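Local coordinates for hemolysin activator protein CdiB (Acinetobacter baumannii ACICU, PDB 6WIL) that probably secretes a contact-dependent growth inhibition toxin across the outer membrane, as a two-partner secretion transporter of the Omp85 superfamily, at residues H355-Q366 / G378-V388. Numbering follows the deposited sequence.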
loop_
_atom_site.group_PDB
_atom_site.type_symbol
_atom_site.label_atom_id
_atom_site.label_comp_id
_atom_site.label_asym_id
_atom_site.label_seq_id
_atom_site.Cartn_x
_atom_site.Cartn_y
_atom_site.Cartn_z
ATOM N N HIS A 355 -9.186 -11.186 -31.397
ATOM C CA HIS A 355 -7.934 -11.691 -30.849
ATOM C C HIS A 355 -7.022 -10.509 -30.543
ATOM O O HIS A 355 -6.629 -9.771 -31.453
ATOM C CB HIS A 355 -7.274 -12.652 -31.834
ATOM C CG HIS A 355 -6.082 -13.366 -31.277
ATOM N ND1 HIS A 355 -4.870 -12.743 -31.066
ATOM C CD2 HIS A 355 -5.913 -14.655 -30.898
ATOM C CE1 HIS A 355 -4.008 -13.616 -30.576
ATOM N NE2 HIS A 355 -4.615 -14.784 -30.464
ATOM N N ARG A 356 -6.689 -10.321 -29.269
ATOM C CA ARG A 356 -5.974 -9.131 -28.828
ATOM C C ARG A 356 -4.783 -9.524 -27.969
ATOM O O ARG A 356 -4.950 -10.151 -26.919
ATOM C CB ARG A 356 -6.906 -8.192 -28.056
ATOM C CG ARG A 356 -7.911 -7.481 -28.946
ATOM C CD ARG A 356 -9.016 -6.806 -28.152
ATOM N NE ARG A 356 -9.924 -7.767 -27.530
ATOM C CZ ARG A 356 -11.218 -7.541 -27.321
ATOM N NH1 ARG A 356 -11.973 -8.468 -26.748
ATOM N NH2 ARG A 356 -11.761 -6.393 -27.703
ATOM N N LYS A 357 -3.586 -9.160 -28.421
ATOM C CA LYS A 357 -2.381 -9.196 -27.604
ATOM C C LYS A 357 -1.947 -7.765 -27.325
ATOM O O LYS A 357 -1.807 -6.965 -28.256
ATOM C CB LYS A 357 -1.247 -9.954 -28.299
ATOM C CG LYS A 357 -1.546 -11.400 -28.651
ATOM C CD LYS A 357 -0.283 -12.080 -29.166
ATOM C CE LYS A 357 -0.591 -13.364 -29.918
ATOM N NZ LYS A 357 0.645 -13.983 -30.473
ATOM N N THR A 358 -1.752 -7.436 -26.051
ATOM C CA THR A 358 -1.255 -6.122 -25.665
ATOM C C THR A 358 -0.127 -6.279 -24.655
ATOM O O THR A 358 -0.005 -7.302 -23.976
ATOM C CB THR A 358 -2.359 -5.226 -25.071
ATOM O OG1 THR A 358 -2.713 -5.695 -23.764
ATOM C CG2 THR A 358 -3.600 -5.222 -25.961
ATOM N N SER A 359 0.704 -5.245 -24.567
ATOM C CA SER A 359 1.806 -5.222 -23.615
ATOM C C SER A 359 2.177 -3.772 -23.349
ATOM O O SER A 359 1.869 -2.879 -24.143
ATOM C CB SER A 359 3.018 -5.999 -24.133
ATOM O OG SER A 359 3.740 -5.226 -25.076
ATOM N N GLY A 360 2.845 -3.548 -22.227
ATOM C CA GLY A 360 3.252 -2.202 -21.881
ATOM C C GLY A 360 3.927 -2.148 -20.531
ATOM O O GLY A 360 4.326 -3.173 -19.975
ATOM N N TRP A 361 4.049 -0.933 -20.003
ATOM C CA TRP A 361 4.705 -0.721 -18.724
ATOM C C TRP A 361 3.954 0.330 -17.921
ATOM O O TRP A 361 3.249 1.181 -18.469
ATOM C CB TRP A 361 6.173 -0.306 -18.901
ATOM C CG TRP A 361 6.392 0.764 -19.923
ATOM C CD1 TRP A 361 6.676 0.586 -21.244
ATOM C CD2 TRP A 361 6.355 2.180 -19.707
ATOM N NE1 TRP A 361 6.817 1.803 -21.866
ATOM C CE2 TRP A 361 6.626 2.798 -20.944
ATOM C CE3 TRP A 361 6.120 2.985 -18.589
ATOM C CZ2 TRP A 361 6.665 4.183 -21.095
ATOM C CZ3 TRP A 361 6.160 4.361 -18.739
ATOM C CH2 TRP A 361 6.432 4.945 -19.983
ATOM N N ASN A 362 4.103 0.243 -16.604
ATOM C CA ASN A 362 3.544 1.207 -15.669
ATOM C C ASN A 362 4.668 1.831 -14.861
ATOM O O ASN A 362 5.610 1.142 -14.458
ATOM C CB ASN A 362 2.538 0.557 -14.707
ATOM C CG ASN A 362 1.241 0.175 -15.383
ATOM O OD1 ASN A 362 1.153 -0.862 -16.041
ATOM N ND2 ASN A 362 0.219 1.002 -15.208
ATOM N N LEU A 363 4.567 3.135 -14.637
ATOM C CA LEU A 363 5.427 3.851 -13.710
ATOM C C LEU A 363 4.538 4.578 -12.718
ATOM O O LEU A 363 3.531 5.178 -13.102
ATOM C CB LEU A 363 6.343 4.847 -14.431
ATOM C CG LEU A 363 7.580 4.254 -15.113
ATOM C CD1 LEU A 363 8.376 5.335 -15.833
ATOM C CD2 LEU A 363 8.453 3.530 -14.094
ATOM N N GLY A 364 4.894 4.507 -11.441
ATOM C CA GLY A 364 4.048 5.141 -10.448
ATOM C C GLY A 364 4.774 5.386 -9.146
ATOM O O GLY A 364 5.934 5.007 -8.961
ATOM N N VAL A 365 4.053 6.031 -8.237
ATOM C CA VAL A 365 4.538 6.347 -6.902
ATOM C C VAL A 365 3.388 6.132 -5.932
ATOM O O VAL A 365 2.234 6.451 -6.241
ATOM C CB VAL A 365 5.080 7.791 -6.819
ATOM C CG1 VAL A 365 4.066 8.773 -7.385
ATOM C CG2 VAL A 365 5.435 8.159 -5.381
ATOM N N GLN A 366 3.692 5.561 -4.774
ATOM C CA GLN A 366 2.698 5.377 -3.734
ATOM C C GLN A 366 3.231 5.937 -2.425
ATOM O O GLN A 366 4.440 5.960 -2.181
ATOM C CB GLN A 366 2.303 3.899 -3.581
ATOM C CG GLN A 366 3.465 2.929 -3.583
ATOM C CD GLN A 366 3.012 1.480 -3.603
ATOM O OE1 GLN A 366 1.847 1.184 -3.875
ATOM N NE2 GLN A 366 3.935 0.567 -3.315
ATOM N N GLY A 378 -2.258 6.453 -0.912
ATOM C CA GLY A 378 -2.715 6.569 -2.281
ATOM C C GLY A 378 -1.573 6.361 -3.246
ATOM O O GLY A 378 -0.412 6.202 -2.857
ATOM N N SER A 379 -1.925 6.362 -4.528
ATOM C CA SER A 379 -0.942 6.166 -5.579
ATOM C C SER A 379 -1.376 6.937 -6.813
ATOM O O SER A 379 -2.544 7.307 -6.964
ATOM C CB SER A 379 -0.764 4.680 -5.915
ATOM O OG SER A 379 -2.006 4.081 -6.242
ATOM N N ILE A 380 -0.408 7.194 -7.686
ATOM C CA ILE A 380 -0.658 7.722 -9.018
ATOM C C ILE A 380 0.175 6.907 -9.994
ATOM O O ILE A 380 1.349 6.620 -9.732
ATOM C CB ILE A 380 -0.324 9.225 -9.126
ATOM C CG1 ILE A 380 -0.922 9.989 -7.944
ATOM C CG2 ILE A 380 -0.872 9.790 -10.427
ATOM C CD1 ILE A 380 -0.214 11.282 -7.632
ATOM N N ASP A 381 -0.435 6.527 -11.112
ATOM C CA ASP A 381 0.150 5.578 -12.045
ATOM C C ASP A 381 0.094 6.138 -13.459
ATOM O O ASP A 381 -0.904 6.745 -13.860
ATOM C CB ASP A 381 -0.590 4.227 -11.960
ATOM C CG ASP A 381 -0.044 3.186 -12.922
ATOM O OD1 ASP A 381 -0.434 3.207 -14.108
ATOM O OD2 ASP A 381 0.770 2.342 -12.490
ATOM N N TYR A 382 1.181 5.943 -14.204
ATOM C CA TYR A 382 1.253 6.284 -15.618
ATOM C C TYR A 382 1.435 4.997 -16.404
ATOM O O TYR A 382 2.383 4.244 -16.153
ATOM C CB TYR A 382 2.401 7.253 -15.904
ATOM C CG TYR A 382 2.494 7.683 -17.353
ATOM C CD1 TYR A 382 1.704 8.717 -17.841
ATOM C CD2 TYR A 382 3.370 7.060 -18.233
ATOM C CE1 TYR A 382 1.782 9.117 -19.165
ATOM C CE2 TYR A 382 3.457 7.456 -19.557
ATOM C CZ TYR A 382 2.660 8.483 -20.016
ATOM O OH TYR A 382 2.742 8.878 -21.332
ATOM N N ARG A 383 0.536 4.745 -17.349
ATOM C CA ARG A 383 0.554 3.516 -18.127
ATOM C C ARG A 383 0.719 3.836 -19.606
ATOM O O ARG A 383 0.193 4.839 -20.098
ATOM C CB ARG A 383 -0.728 2.703 -17.898
ATOM C CG ARG A 383 -0.654 1.280 -18.413
ATOM C CD ARG A 383 -1.582 1.070 -19.585
ATOM N NE ARG A 383 -2.898 0.598 -19.169
ATOM C CZ ARG A 383 -3.922 0.432 -19.999
ATOM N NH1 ARG A 383 -3.781 0.711 -21.288
ATOM N NH2 ARG A 383 -5.087 -0.006 -19.543
ATOM N N ARG A 384 1.466 2.978 -20.298
ATOM C CA ARG A 384 1.656 3.052 -21.741
ATOM C C ARG A 384 1.636 1.636 -22.289
ATOM O O ARG A 384 2.341 0.766 -21.770
ATOM C CB ARG A 384 2.980 3.739 -22.094
ATOM C CG ARG A 384 2.902 5.252 -22.150
ATOM C CD ARG A 384 2.683 5.728 -23.570
ATOM N NE ARG A 384 3.727 5.227 -24.458
ATOM C CZ ARG A 384 4.911 5.805 -24.617
ATOM N NH1 ARG A 384 5.208 6.912 -23.947
ATOM N NH2 ARG A 384 5.800 5.275 -25.447
ATOM N N GLY A 385 0.842 1.404 -23.325
ATOM C CA GLY A 385 0.649 0.057 -23.832
ATOM C C GLY A 385 0.562 0.019 -25.342
ATOM O O GLY A 385 0.077 0.953 -25.985
HETATM N N MSE A 386 1.041 -1.090 -25.902
HETATM C CA MSE A 386 0.955 -1.363 -27.339
HETATM C C MSE A 386 -0.325 -2.139 -27.663
HETATM O O MSE A 386 -1.039 -2.560 -26.762
HETATM C CB MSE A 386 2.162 -2.164 -27.827
HETATM C CG MSE A 386 3.514 -1.614 -27.420
HETATM SE SE MSE A 386 4.944 -2.296 -28.569
HETATM C CE MSE A 386 5.871 -3.459 -27.308
ATOM N N GLY A 387 -0.592 -2.321 -28.956
ATOM C CA GLY A 387 -1.762 -3.043 -29.408
ATOM C C GLY A 387 -1.377 -4.067 -30.451
ATOM O O GLY A 387 -0.197 -4.243 -30.775
ATOM N N VAL A 388 -2.415 -4.744 -30.968
ATOM C CA VAL A 388 -2.431 -5.773 -32.029
ATOM C C VAL A 388 -3.146 -7.000 -31.447
ATOM O O VAL A 388 -4.183 -6.873 -30.784
ATOM C CB VAL A 388 -1.055 -6.187 -32.616
ATOM C CG1 VAL A 388 -1.189 -7.555 -33.285
ATOM C CG2 VAL A 388 -0.569 -5.138 -33.641
#
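The W361 indole receives the R384 side chain on one face: CB of R384 lies 4.1 Å from the centroid of the six-membered ring, a CH-pi contact. W361 CZ2 lies over the centre of one face of the R384 guanidinium, but the planes are inclined by 59°, so the two groups do not stack. W361 CZ3 lies at the edge of the Y382 ring, near its plane, 3.9 Å from Y382 CD2. With chi1 at 46°, W361 CG sits between the backbone N and the carbonyl carbon, and the indole reaches over the neighbouring strand to R384 and Y382. On the opposite face, among N362, D381 and R383, polar groups take over. N362 ND2 donates to D381 OD1 at 2.5 Å, the acceptor lying in the N362 amide plane and using its syn lone pair, while D381 OD2 is hydrogen-bonded to the Y334 hydroxyl. N362 ND2 also lies 3.3 Å from R383 CB, while the R383 guanidinium turns away to a salt bridge with D453 through NH2. Paired backbone bonds at W361/R384, L363/Y382 and V365/I380 fix the antiparallel register. Strands 349-371 and 374-386 form a beta hairpin of the barrel wall; I380, on the W361 face, touches a bound detergent, consistent with that face being turned to the membrane. Strand 329-346 flanks 349-371, and strand 414-429 flanks 374-386, where W417 meets Y382 edge-to-face.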